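Local structure of Non-structural maintenance of chromosomes element 1 homolog (Xenopus laevis, 7DG2) at residues I64-G69 with T75-V80; L108-D113 with N175-V180; N114-S119 with A191-L196; N185-V190 with L206-K211; P219-P222 with S227-H230. The protein probably acts as a RING-type E3 ubiquitin ligase that works with a MAGE protein in the SMC5-SMC6 complex, which serves DNA repair. All blocks are in the same frame, centred on the assembly; numbering follows the deposited sequence.

Contact 1: I64-G69 with T75-V80; sequences IEKGVG and TYYALV
Lys66 lies alongside Tyr77 on one face of an antiparallel beta hairpin, strands 62-68 and 75-81, the two side chains pointing the same way from a non-hydrogen-bonded pair. From the lysine CB, which lies near the Tyr76 carbonyl oxygen, the chain climbs the ring. Lys66 CG sits over the ring face toward its rim, 3.3 Å from Tyr77 CE2, a CH-pi contact. Lys66 CD runs past the rim, near Tyr77 CZ and OH, and a bend at chi3 (54°) brings Lys66 CE to 3.3 Å from Tyr77 OH; CE also touches the methyl of Thr75. Lys66 NZ stands off the hydroxyl on the lysine's side of the ring, 3.6 Å from Tyr77 OH. At the ring edge, in its plane, Ile64 CG2 stands 4.0 Å from Tyr77 CD2, and Ile64 CG1 meets a methyl of Leu79, which packs in turn on Phe68 of the Nse4 chain.

Two hydrogen-bonded pairs fasten the strands. Glu65 N bonds Ala78 O at 2.8 Å, with Ala78 N returning to Glu65 O; Tyr76 N reaches Gly67 O at 2.8 Å, and Gly67 N answers to Tyr76 O. Polar bonds thus join the backbones, while the aliphatic length of a charged lysine shields an aromatic face.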
# COMPACT_ATOMS: atom_id res chain seq x y z
N ILE A 64 -8.30 -13.04 3.87
CA ILE A 64 -8.70 -12.73 2.50
C ILE A 64 -10.18 -13.06 2.41
O ILE A 64 -10.56 -14.24 2.39
CB ILE A 64 -7.87 -13.51 1.48
CG1 ILE A 64 -6.39 -13.14 1.59
CG2 ILE A 64 -8.40 -13.23 0.07
CD1 ILE A 64 -5.44 -14.10 0.82
N GLU A 65 -11.01 -12.02 2.39
CA GLU A 65 -12.46 -12.16 2.35
C GLU A 65 -12.97 -12.09 0.92
O GLU A 65 -12.32 -11.52 0.04
CB GLU A 65 -13.12 -11.05 3.18
CG GLU A 65 -13.40 -11.44 4.61
CD GLU A 65 -14.64 -12.32 4.74
OE1 GLU A 65 -15.06 -12.92 3.73
OE2 GLU A 65 -15.19 -12.40 5.85
N LYS A 66 -14.15 -12.67 0.69
CA LYS A 66 -14.86 -12.54 -0.58
C LYS A 66 -16.16 -11.77 -0.36
O LYS A 66 -16.83 -11.94 0.66
CB LYS A 66 -15.22 -13.90 -1.19
CG LYS A 66 -14.05 -14.78 -1.51
CD LYS A 66 -14.55 -16.05 -2.22
CE LYS A 66 -15.41 -15.70 -3.43
NZ LYS A 66 -16.00 -16.91 -4.09
N GLY A 67 -16.51 -10.93 -1.33
CA GLY A 67 -17.76 -10.19 -1.27
C GLY A 67 -18.25 -9.88 -2.67
O GLY A 67 -17.60 -10.19 -3.66
N VAL A 68 -19.42 -9.24 -2.74
CA VAL A 68 -20.07 -8.90 -4.00
C VAL A 68 -20.25 -7.38 -4.07
O VAL A 68 -20.68 -6.76 -3.09
CB VAL A 68 -21.44 -9.60 -4.14
CG1 VAL A 68 -22.15 -9.13 -5.40
CG2 VAL A 68 -21.26 -11.11 -4.16
N GLY A 69 -19.91 -6.80 -5.22
CA GLY A 69 -20.10 -5.37 -5.40
C GLY A 69 -21.58 -5.02 -5.48
O GLY A 69 -22.34 -5.65 -6.22
N THR A 75 -17.77 -10.44 -8.07
CA THR A 75 -17.10 -10.96 -6.88
C THR A 75 -15.77 -10.25 -6.68
O THR A 75 -15.03 -10.01 -7.64
CB THR A 75 -16.91 -12.47 -7.00
OG1 THR A 75 -18.18 -13.13 -6.93
CG2 THR A 75 -16.01 -13.02 -5.88
N TYR A 76 -15.47 -9.89 -5.43
CA TYR A 76 -14.21 -9.25 -5.06
C TYR A 76 -13.54 -10.04 -3.95
O TYR A 76 -14.21 -10.62 -3.09
CB TYR A 76 -14.43 -7.80 -4.59
CG TYR A 76 -14.81 -6.87 -5.72
CD1 TYR A 76 -16.14 -6.72 -6.10
CD2 TYR A 76 -13.84 -6.18 -6.43
CE1 TYR A 76 -16.49 -5.90 -7.15
CE2 TYR A 76 -14.18 -5.35 -7.48
CZ TYR A 76 -15.51 -5.21 -7.83
OH TYR A 76 -15.86 -4.38 -8.88
N TYR A 77 -12.20 -10.06 -3.98
CA TYR A 77 -11.39 -10.56 -2.88
C TYR A 77 -10.66 -9.38 -2.25
O TYR A 77 -10.14 -8.52 -2.96
CB TYR A 77 -10.35 -11.58 -3.37
CG TYR A 77 -10.95 -12.91 -3.79
CD1 TYR A 77 -11.65 -13.02 -4.99
CD2 TYR A 77 -10.80 -14.04 -3.00
CE1 TYR A 77 -12.20 -14.24 -5.38
CE2 TYR A 77 -11.33 -15.26 -3.40
CZ TYR A 77 -12.04 -15.35 -4.58
OH TYR A 77 -12.57 -16.57 -4.96
N ALA A 78 -10.64 -9.34 -0.92
CA ALA A 78 -9.94 -8.25 -0.24
C ALA A 78 -9.17 -8.78 0.96
O ALA A 78 -9.65 -9.65 1.69
CB ALA A 78 -10.91 -7.16 0.23
N LEU A 79 -7.97 -8.23 1.16
CA LEU A 79 -7.17 -8.50 2.35
C LEU A 79 -7.62 -7.51 3.43
O LEU A 79 -7.42 -6.30 3.27
CB LEU A 79 -5.68 -8.36 2.06
CG LEU A 79 -4.77 -8.60 3.27
CD1 LEU A 79 -4.90 -10.06 3.76
CD2 LEU A 79 -3.32 -8.29 2.90
N VAL A 80 -8.23 -8.02 4.49
CA VAL A 80 -8.84 -7.15 5.49
C VAL A 80 -8.23 -7.42 6.86
O VAL A 80 -7.81 -8.53 7.19
CB VAL A 80 -10.38 -7.30 5.52
CG1 VAL A 80 -10.97 -6.89 4.18
CG2 VAL A 80 -10.81 -8.71 5.87

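Contact 2: L108-D113 with N175-V180; sequences LIILSD and NTYQDV
Ile110 and Leu111, in the last turn of helix 96-111, pack against Tyr177 and Val180, which follow the end of helix 163-176, so that the contact joins the C-terminal ends of two helices; helix 96-111 belongs to a part of Nse1 that is probably related to helix-turn-helix folds. The tight part is apolar. Ile110 CD1 comes down on one face of the Tyr177 ring, toward its rim, 3.7 Å from Tyr177 CD2, and the two side chains cross at about a right angle in a CH-pi contact. The opposite face of the ring carries the methyl of the neighbouring Thr176, so the ring is held between two aliphatic groups. With its CG beside the backbone N (chi1 -75°), Leu111 sends CD2 to 3.6 Å from Val180 CB and equally close to CG1, although the leucine as a whole is exposed.

Between these two meetings the packing is looser: Ile110 CG2 and Val180 CG2 stand 4.3 Å apart, and the carbonyls of the same two residues are linked through water instead of directly. Beyond the contact Ile110 also touches Ala181 and Ile192, while Tyr177 rests on Met106 and Glu107 of the same helix that supplies Ile110.

The helix end at Ser112 is closed locally, its OG donating to Ile109 O. A single water donates to both main chains, lying 3.1 Å from Ile110 O and 2.7 Å from Val180 O.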
# COMPACT_ATOMS: atom_id res chain seq x y z
N LEU A 108 -22.88 9.56 7.38
CA LEU A 108 -23.86 10.17 6.47
C LEU A 108 -24.21 9.22 5.32
O LEU A 108 -25.37 9.13 4.91
CB LEU A 108 -23.33 11.51 5.95
CG LEU A 108 -24.26 12.34 5.08
CD1 LEU A 108 -25.61 12.41 5.75
CD2 LEU A 108 -23.66 13.74 4.93
N ILE A 109 -23.21 8.52 4.78
CA ILE A 109 -23.47 7.54 3.73
C ILE A 109 -24.41 6.44 4.23
O ILE A 109 -25.34 6.04 3.53
CB ILE A 109 -22.13 6.97 3.22
CG1 ILE A 109 -21.46 7.98 2.29
CG2 ILE A 109 -22.33 5.61 2.57
CD1 ILE A 109 -19.94 7.78 2.14
N ILE A 110 -24.19 5.98 5.46
CA ILE A 110 -25.02 4.92 6.03
C ILE A 110 -26.45 5.42 6.24
O ILE A 110 -27.42 4.69 6.00
CB ILE A 110 -24.39 4.43 7.35
CG1 ILE A 110 -23.10 3.67 7.06
CG2 ILE A 110 -25.37 3.56 8.13
CD1 ILE A 110 -22.27 3.42 8.30
N LEU A 111 -26.59 6.67 6.69
CA LEU A 111 -27.91 7.24 6.97
C LEU A 111 -28.67 7.59 5.70
O LEU A 111 -29.91 7.63 5.72
CB LEU A 111 -27.76 8.51 7.81
CG LEU A 111 -27.43 8.40 9.28
CD1 LEU A 111 -27.10 9.78 9.83
CD2 LEU A 111 -28.60 7.79 10.01
N SER A 112 -27.97 7.90 4.62
CA SER A 112 -28.64 8.46 3.45
C SER A 112 -29.49 7.41 2.75
O SER A 112 -29.18 6.22 2.75
CB SER A 112 -27.63 9.03 2.47
OG SER A 112 -26.90 7.99 1.90
N ASP A 113 -30.58 7.86 2.11
CA ASP A 113 -31.40 6.94 1.34
C ASP A 113 -30.66 6.39 0.13
O ASP A 113 -30.82 5.22 -0.23
CB ASP A 113 -32.70 7.62 0.90
CG ASP A 113 -33.67 7.87 2.05
OD1 ASP A 113 -33.30 7.69 3.23
OD2 ASP A 113 -34.82 8.25 1.76
N ASN A 175 -22.45 -3.09 14.33
CA ASN A 175 -22.45 -2.89 15.77
C ASN A 175 -22.39 -1.42 16.15
O ASN A 175 -23.10 -0.99 17.07
CB ASN A 175 -21.27 -3.65 16.39
CG ASN A 175 -21.37 -5.15 16.15
OD1 ASN A 175 -22.46 -5.72 16.18
ND2 ASN A 175 -20.23 -5.78 15.90
N THR A 176 -21.56 -0.63 15.47
CA THR A 176 -21.42 0.79 15.81
C THR A 176 -22.64 1.59 15.39
O THR A 176 -22.97 2.60 16.03
CB THR A 176 -20.16 1.35 15.15
OG1 THR A 176 -19.02 0.66 15.65
CG2 THR A 176 -20.01 2.84 15.41
N TYR A 177 -23.32 1.17 14.33
CA TYR A 177 -24.47 1.91 13.80
C TYR A 177 -25.72 1.04 13.79
O TYR A 177 -26.54 1.13 12.89
CB TYR A 177 -24.18 2.42 12.39
CG TYR A 177 -22.99 3.35 12.28
CD1 TYR A 177 -23.12 4.71 12.51
CD2 TYR A 177 -21.74 2.86 11.91
CE1 TYR A 177 -22.04 5.57 12.40
CE2 TYR A 177 -20.65 3.71 11.79
CZ TYR A 177 -20.81 5.06 12.04
OH TYR A 177 -19.73 5.90 11.92
N GLN A 178 -25.89 0.19 14.81
CA GLN A 178 -26.99 -0.76 14.80
C GLN A 178 -28.35 -0.07 14.71
O GLN A 178 -29.29 -0.63 14.14
CB GLN A 178 -26.95 -1.66 16.04
CG GLN A 178 -27.89 -2.85 15.95
CD GLN A 178 -27.88 -3.72 17.19
OE1 GLN A 178 -27.50 -3.26 18.27
NE2 GLN A 178 -28.28 -4.97 17.04
N ASP A 179 -28.46 1.15 15.24
CA ASP A 179 -29.72 1.87 15.21
C ASP A 179 -30.10 2.34 13.80
O ASP A 179 -31.29 2.57 13.54
CB ASP A 179 -29.67 3.08 16.15
CG ASP A 179 -29.43 2.68 17.59
OD1 ASP A 179 -29.55 1.48 17.92
OD2 ASP A 179 -29.10 3.58 18.40
N VAL A 180 -29.13 2.48 12.90
CA VAL A 180 -29.38 3.17 11.63
C VAL A 180 -28.89 2.40 10.42
O VAL A 180 -29.35 2.69 9.29
CB VAL A 180 -28.75 4.58 11.65
CG1 VAL A 180 -29.45 5.48 12.69
CG2 VAL A 180 -27.25 4.49 11.93
O HOH W 1 -30.23 4.07 7.20

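Contact 3: N114-S119 with A191-L196; sequences NGFATS and AIQSQL
Gly115 and Gln193 are the nearest backbone pair where the loop after helix 96-111 meets a loop of the RING-like domain, their CA atoms 4.8 Å apart. The backbone packing is close: Gly115, with a positive phi (80°) and no side chain, lets its CA lie 3.5 Å from Ile192 O.

Van der Waals contact of side chains adds to this. Ile192 CG2 lies 3.8 Å from Gly115 O, and Gln193 CG is as far from Asn114 O. Beyond CG the glutamine chain is extended, and its amide carbon, Gln193 CD, reaches 3.5 Å from Phe116 CE1. The amide meets the ring at its edge, the two planes 75° apart.

Polar links are made with neighbours of this contact. The main-chain N atoms of Ile192 and Gln193 each bond one oxygen of Glu70, which thereby grips the turn with both arms of its carboxylate, and Gly115 O accepts from Thr160 OG1.

Phe116 lies against strand 158-161 through Glu158 and Thr160, and Ile192 touches Thr160 of that strand and Ile109 and Ile110 of helix 96-111. The contact therefore ties the zinc-binding part to the helix and sheet of the preceding part, just ahead of strand 117-118 and helix 119-128.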
# COMPACT_ATOMS: atom_id res chain seq x y z
N ASN A 114 -29.85 7.23 -0.53
CA ASN A 114 -29.16 6.87 -1.76
C ASN A 114 -27.84 6.14 -1.54
O ASN A 114 -27.34 5.49 -2.46
CB ASN A 114 -28.90 8.12 -2.61
CG ASN A 114 -28.51 9.33 -1.76
OD1 ASN A 114 -29.20 9.68 -0.79
ND2 ASN A 114 -27.41 9.99 -2.13
N GLY A 115 -27.28 6.22 -0.34
CA GLY A 115 -25.96 5.64 -0.11
C GLY A 115 -24.80 6.48 -0.60
O GLY A 115 -23.66 5.98 -0.61
N PHE A 116 -25.03 7.73 -0.98
CA PHE A 116 -23.96 8.64 -1.38
C PHE A 116 -23.99 9.92 -0.54
O PHE A 116 -25.06 10.36 -0.10
CB PHE A 116 -24.07 9.01 -2.86
CG PHE A 116 -23.67 7.89 -3.79
CD1 PHE A 116 -24.54 6.85 -4.06
CD2 PHE A 116 -22.42 7.90 -4.40
CE1 PHE A 116 -24.17 5.81 -4.93
CE2 PHE A 116 -22.04 6.86 -5.26
CZ PHE A 116 -22.91 5.83 -5.52
N ALA A 117 -22.81 10.49 -0.31
CA ALA A 117 -22.68 11.83 0.27
C ALA A 117 -22.17 12.79 -0.80
O ALA A 117 -21.37 12.40 -1.65
CB ALA A 117 -21.72 11.82 1.47
N THR A 118 -22.67 14.02 -0.80
CA THR A 118 -22.23 14.99 -1.80
C THR A 118 -21.01 15.75 -1.29
O THR A 118 -20.72 15.78 -0.10
CB THR A 118 -23.33 16.01 -2.09
OG1 THR A 118 -23.63 16.69 -0.86
CG2 THR A 118 -24.59 15.31 -2.57
N SER A 119 -20.30 16.41 -2.22
CA SER A 119 -19.16 17.24 -1.82
C SER A 119 -19.55 18.30 -0.79
O SER A 119 -18.84 18.51 0.19
CB SER A 119 -18.54 17.91 -3.04
OG SER A 119 -17.89 16.94 -3.87
N ALA A 191 -26.37 -3.10 3.83
CA ALA A 191 -26.61 -2.51 2.52
C ALA A 191 -26.31 -1.03 2.61
O ALA A 191 -26.81 -0.34 3.51
CB ALA A 191 -28.04 -2.74 2.05
N ILE A 192 -25.49 -0.53 1.69
CA ILE A 192 -25.22 0.90 1.60
C ILE A 192 -26.14 1.49 0.53
O ILE A 192 -26.93 2.40 0.81
CB ILE A 192 -23.74 1.17 1.30
CG1 ILE A 192 -22.86 0.60 2.42
CG2 ILE A 192 -23.50 2.65 1.17
CD1 ILE A 192 -23.15 1.18 3.80
N GLN A 193 -26.05 0.97 -0.69
CA GLN A 193 -27.05 1.24 -1.72
C GLN A 193 -28.14 0.18 -1.64
O GLN A 193 -27.85 -1.00 -1.43
CB GLN A 193 -26.43 1.26 -3.11
CG GLN A 193 -25.36 2.33 -3.27
CD GLN A 193 -24.80 2.40 -4.67
OE1 GLN A 193 -23.62 2.10 -4.89
NE2 GLN A 193 -25.64 2.79 -5.62
N SER A 194 -29.39 0.60 -1.79
CA SER A 194 -30.50 -0.31 -1.55
C SER A 194 -31.75 0.24 -2.22
O SER A 194 -31.80 1.39 -2.65
CB SER A 194 -30.76 -0.49 -0.05
OG SER A 194 -31.28 0.71 0.49
N GLN A 195 -32.77 -0.62 -2.29
CA GLN A 195 -34.14 -0.18 -2.52
C GLN A 195 -34.88 -0.25 -1.19
O GLN A 195 -34.82 -1.27 -0.50
CB GLN A 195 -34.83 -1.06 -3.55
CG GLN A 195 -34.28 -0.91 -4.95
CD GLN A 195 -35.16 -1.59 -5.97
OE1 GLN A 195 -35.99 -2.44 -5.63
NE2 GLN A 195 -35.01 -1.22 -7.24
N LEU A 196 -35.57 0.83 -0.83
CA LEU A 196 -36.28 0.91 0.43
C LEU A 196 -37.78 0.79 0.20
O LEU A 196 -38.32 1.34 -0.76
CB LEU A 196 -35.99 2.23 1.14
CG LEU A 196 -34.54 2.51 1.52
CD1 LEU A 196 -34.37 3.98 1.83
CD2 LEU A 196 -34.15 1.63 2.71

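Contact 4: N185-V190 with L206-K211; sequences NVCRKV and LQCAGK. With ZN (zinc ion), chain G.
A zinc ion joins the two segments: the thiolates of Cys187, in the loop 185-190, and Cys208, on helix 206-212, both bind it, while direct packing between the segments is slight. Cys187 SG is 2.2 Å from the metal and Cys208 SG 2.4 Å, and the two sulfurs stand 3.9 Å apart, about as expected for two corners of a tetrahedron. The remaining corners are Cys184 SG and His205 ND1, completing a site of three cysteines and one histidine in the RING-type finger, with Cys184 and Cys187 forming its CxxC pair.

The sulfurs reach the ion by different routes. In Cys187 the sulfur stands between the backbone N and the carbonyl carbon (chi1 69°), whereas in Cys208 it lies beside the backbone N of the helix and points back across the gap. Beside the metal, a small apolar contact brings Val186 CB within 4.0 Å of Cys208 CB, and Val186 CG1 touches the same methylene. On the loop side, Lys189 N makes a weak hydrogen bond to Cys187 SG, 3.6 Å long.

The second shell reaches out of the contact. The ring of His205 uses its other nitrogen, NE2, to bond Val190 O, which would help fix the orientation of the imidazole, and Val190 N bonds Glu170 of helix 163-176.

With three thiolates around it the site would be expected to carry net negative charge, and the N-H directed at Cys187 SG would soften it slightly. The loop and the start of the helix are thus held together mainly by coordination.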
# COMPACT_ATOMS: atom_id res chain seq x y z
N ASN A 185 -33.19 -7.19 3.99
CA ASN A 185 -34.18 -8.11 4.53
C ASN A 185 -34.03 -9.51 3.96
O ASN A 185 -34.48 -10.47 4.59
CB ASN A 185 -35.59 -7.57 4.27
CG ASN A 185 -36.65 -8.29 5.09
OD1 ASN A 185 -36.74 -8.10 6.31
ND2 ASN A 185 -37.47 -9.10 4.42
N VAL A 186 -33.37 -9.65 2.81
CA VAL A 186 -33.21 -10.95 2.16
C VAL A 186 -31.93 -11.66 2.60
O VAL A 186 -31.96 -12.81 3.03
CB VAL A 186 -33.25 -10.78 0.62
CG1 VAL A 186 -32.69 -12.00 -0.08
CG2 VAL A 186 -34.67 -10.52 0.17
N CYS A 187 -30.77 -11.00 2.51
CA CYS A 187 -29.51 -11.67 2.82
C CYS A 187 -28.97 -11.34 4.20
O CYS A 187 -28.01 -11.99 4.64
CB CYS A 187 -28.45 -11.34 1.77
SG CYS A 187 -27.90 -9.61 1.81
N ARG A 188 -29.55 -10.35 4.89
CA ARG A 188 -29.20 -9.97 6.26
C ARG A 188 -27.79 -9.40 6.38
O ARG A 188 -27.20 -9.42 7.47
CB ARG A 188 -29.38 -11.15 7.22
CG ARG A 188 -30.76 -11.80 7.17
CD ARG A 188 -31.82 -10.89 7.77
NE ARG A 188 -31.42 -10.42 9.10
CZ ARG A 188 -31.62 -11.10 10.23
NH1 ARG A 188 -31.22 -10.59 11.38
NH2 ARG A 188 -32.22 -12.28 10.20
N LYS A 189 -27.24 -8.86 5.30
CA LYS A 189 -25.96 -8.16 5.34
C LYS A 189 -26.17 -6.66 5.19
O LYS A 189 -27.21 -6.21 4.70
CB LYS A 189 -25.02 -8.67 4.24
CG LYS A 189 -24.70 -10.15 4.34
CD LYS A 189 -23.94 -10.63 3.12
CE LYS A 189 -23.42 -12.04 3.33
NZ LYS A 189 -22.61 -12.11 4.58
N VAL A 190 -25.17 -5.90 5.62
CA VAL A 190 -25.22 -4.44 5.48
C VAL A 190 -25.48 -4.06 4.03
O VAL A 190 -24.90 -4.64 3.10
CB VAL A 190 -23.92 -3.81 5.99
CG1 VAL A 190 -23.82 -2.34 5.57
CG2 VAL A 190 -23.82 -3.93 7.51
N LEU A 206 -29.94 -4.08 -4.24
CA LEU A 206 -30.50 -4.05 -5.59
C LEU A 206 -30.46 -5.43 -6.23
O LEU A 206 -31.42 -5.85 -6.89
CB LEU A 206 -29.76 -3.03 -6.46
CG LEU A 206 -30.54 -1.72 -6.66
CD1 LEU A 206 -30.60 -0.92 -5.36
CD2 LEU A 206 -29.95 -0.89 -7.80
N GLN A 207 -29.36 -6.17 -6.04
CA GLN A 207 -29.30 -7.54 -6.55
C GLN A 207 -30.27 -8.45 -5.82
O GLN A 207 -30.84 -9.37 -6.43
CB GLN A 207 -27.88 -8.09 -6.44
CG GLN A 207 -27.09 -8.06 -7.74
CD GLN A 207 -26.15 -6.86 -7.82
OE1 GLN A 207 -25.38 -6.59 -6.89
NE2 GLN A 207 -26.22 -6.14 -8.94
N CYS A 208 -30.48 -8.23 -4.53
CA CYS A 208 -31.41 -9.08 -3.79
C CYS A 208 -32.86 -8.78 -4.16
O CYS A 208 -33.69 -9.69 -4.14
CB CYS A 208 -31.18 -8.92 -2.29
SG CYS A 208 -29.56 -9.51 -1.75
N ALA A 209 -33.18 -7.53 -4.49
CA ALA A 209 -34.52 -7.22 -4.97
C ALA A 209 -34.80 -7.91 -6.30
O ALA A 209 -35.89 -8.44 -6.52
CB ALA A 209 -34.71 -5.71 -5.10
N GLY A 210 -33.81 -7.92 -7.20
CA GLY A 210 -33.98 -8.60 -8.47
C GLY A 210 -34.24 -10.09 -8.32
O GLY A 210 -35.06 -10.66 -9.03
N LYS A 211 -33.55 -10.73 -7.37
CA LYS A 211 -33.78 -12.15 -7.13
C LYS A 211 -35.12 -12.39 -6.45
O LYS A 211 -35.94 -13.18 -6.94
CB LYS A 211 -32.64 -12.71 -6.27
CG LYS A 211 -31.33 -12.90 -7.02
CD LYS A 211 -30.17 -13.14 -6.05
CE LYS A 211 -30.51 -14.21 -5.02
NZ LYS A 211 -29.44 -14.37 -4.01
ZN ZN G . -29.08 -8.47 0.32

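Contact 5: P219-P222 with S227-H230; sequences PTCP and SWPH. With ZN (zinc ion), chain H.
Trp228 turns toward the segment 219-222 and meets Pro219 and Cys221 with different parts of its side chain. Its CG lies opposite the backbone N (chi1 -161°), which swings the indole alongside the cysteine. There the ring offers an edge: Trp228 CE3 is 3.9 Å from Cys221 CB, and the methylene sits near the plane of the indole. Closer to the backbone, Trp228 CB packs on the proline ring, 4.1 Å from Pro219 CG, and the two side chains cross at about a right angle. One indole face is occupied by the two residues that follow it, with Pro229 CD and His230 CD2 both lying over it toward the rim.

The main chains hold this arrangement. Trp228 N donates to Pro219 O at 2.7 Å in an almost straight bond (174° at the hydrogen). Ser227 CA also approaches the same oxygen, at 3.3 Å, in a CA-H...O contact, and a single bridge pairs Thr220 with Ser227.

Cys221 faces two ways: its CB touches the tryptophan, while its sulfur binds a zinc ion at 2.3 Å. Cys197, Cys200 and Cys224 complete this four-cysteine site of the atypical RING finger, so the tryptophan packs directly on the carbon that carries a metal ligand.

Neither segment is helix or strand. The indole N-H bonds Gln195 OE1 on strand 195-196, while Phe213, just past helix 206-212, meets the indole and also touches Pro219.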
# COMPACT_ATOMS: atom_id res chain seq x y z
N PRO A 219 -45.46 -7.35 -7.10
CA PRO A 219 -44.50 -7.57 -6.01
C PRO A 219 -44.86 -6.76 -4.78
O PRO A 219 -45.26 -5.59 -4.87
CB PRO A 219 -43.17 -7.11 -6.62
CG PRO A 219 -43.58 -6.03 -7.57
CD PRO A 219 -44.92 -6.45 -8.13
N THR A 220 -44.72 -7.39 -3.62
CA THR A 220 -45.09 -6.78 -2.35
C THR A 220 -43.92 -6.86 -1.37
O THR A 220 -43.10 -7.78 -1.43
CB THR A 220 -46.31 -7.45 -1.73
OG1 THR A 220 -46.06 -8.85 -1.55
CG2 THR A 220 -47.54 -7.25 -2.62
N CYS A 221 -43.88 -5.89 -0.46
CA CYS A 221 -42.81 -5.80 0.53
C CYS A 221 -42.85 -7.01 1.47
O CYS A 221 -43.91 -7.32 2.02
CB CYS A 221 -42.95 -4.51 1.34
SG CYS A 221 -41.92 -4.40 2.83
N PRO A 222 -41.72 -7.68 1.70
CA PRO A 222 -41.73 -8.87 2.58
C PRO A 222 -42.02 -8.56 4.03
O PRO A 222 -42.23 -9.50 4.81
CB PRO A 222 -40.32 -9.45 2.42
CG PRO A 222 -39.53 -8.46 1.59
CD PRO A 222 -40.35 -7.23 1.40
N SER A 227 -47.42 -2.94 -1.87
CA SER A 227 -46.85 -3.22 -3.18
C SER A 227 -45.51 -2.50 -3.32
O SER A 227 -45.35 -1.36 -2.88
CB SER A 227 -47.80 -2.81 -4.30
OG SER A 227 -48.16 -1.45 -4.19
N TRP A 228 -44.54 -3.19 -3.91
CA TRP A 228 -43.18 -2.67 -4.04
C TRP A 228 -43.15 -1.52 -5.05
O TRP A 228 -43.50 -1.73 -6.21
CB TRP A 228 -42.22 -3.78 -4.45
CG TRP A 228 -40.77 -3.47 -4.16
CD1 TRP A 228 -39.76 -3.34 -5.08
CD2 TRP A 228 -40.18 -3.25 -2.88
NE1 TRP A 228 -38.58 -3.06 -4.43
CE2 TRP A 228 -38.81 -3.00 -3.08
CE3 TRP A 228 -40.68 -3.25 -1.57
CZ2 TRP A 228 -37.93 -2.74 -2.03
CZ3 TRP A 228 -39.80 -3.00 -0.53
CH2 TRP A 228 -38.45 -2.75 -0.76
N PRO A 229 -42.72 -0.32 -4.65
CA PRO A 229 -42.82 0.84 -5.55
C PRO A 229 -41.74 0.91 -6.62
O PRO A 229 -41.90 1.67 -7.58
CB PRO A 229 -42.71 2.03 -4.59
CG PRO A 229 -41.85 1.51 -3.49
CD PRO A 229 -42.22 0.06 -3.32
N HIS A 230 -40.65 0.15 -6.50
CA HIS A 230 -39.50 0.28 -7.38
C HIS A 230 -39.55 -0.75 -8.50
O HIS A 230 -40.26 -1.75 -8.43
CB HIS A 230 -38.20 0.13 -6.59
CG HIS A 230 -38.17 0.89 -5.31
ND1 HIS A 230 -38.05 2.26 -5.26
CD2 HIS A 230 -38.25 0.47 -4.02
CE1 HIS A 230 -38.06 2.66 -3.99
NE2 HIS A 230 -38.18 1.59 -3.23
ZN ZN H . -42.65 -2.45 3.74

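Contacts 2 to 5 touch in succession, from the helix ends into the zinc-binding part. Contact 2 meets contact 3 where Ile109 CG2 lies 3.5 Å from Ile192 CG2, their centres about 10 Å apart. From contact 3, Gln195 packs on Leu206 of contact 4 and Leu196 lies against the indole of contact 5. Contacts 4 and 5, centres about 13 Å apart, belong to the interleaved cross-brace of the RING family: Cys184, Cys187, His205 and Cys208 hold one zinc ion, Cys197, Cys200, Cys221 and Cys224 the other. Contact 1 stands apart from 2, 3 and 5, but Gly69 at its end packs on Gln207 of contact 4, bringing the hairpin to the RING-like domain.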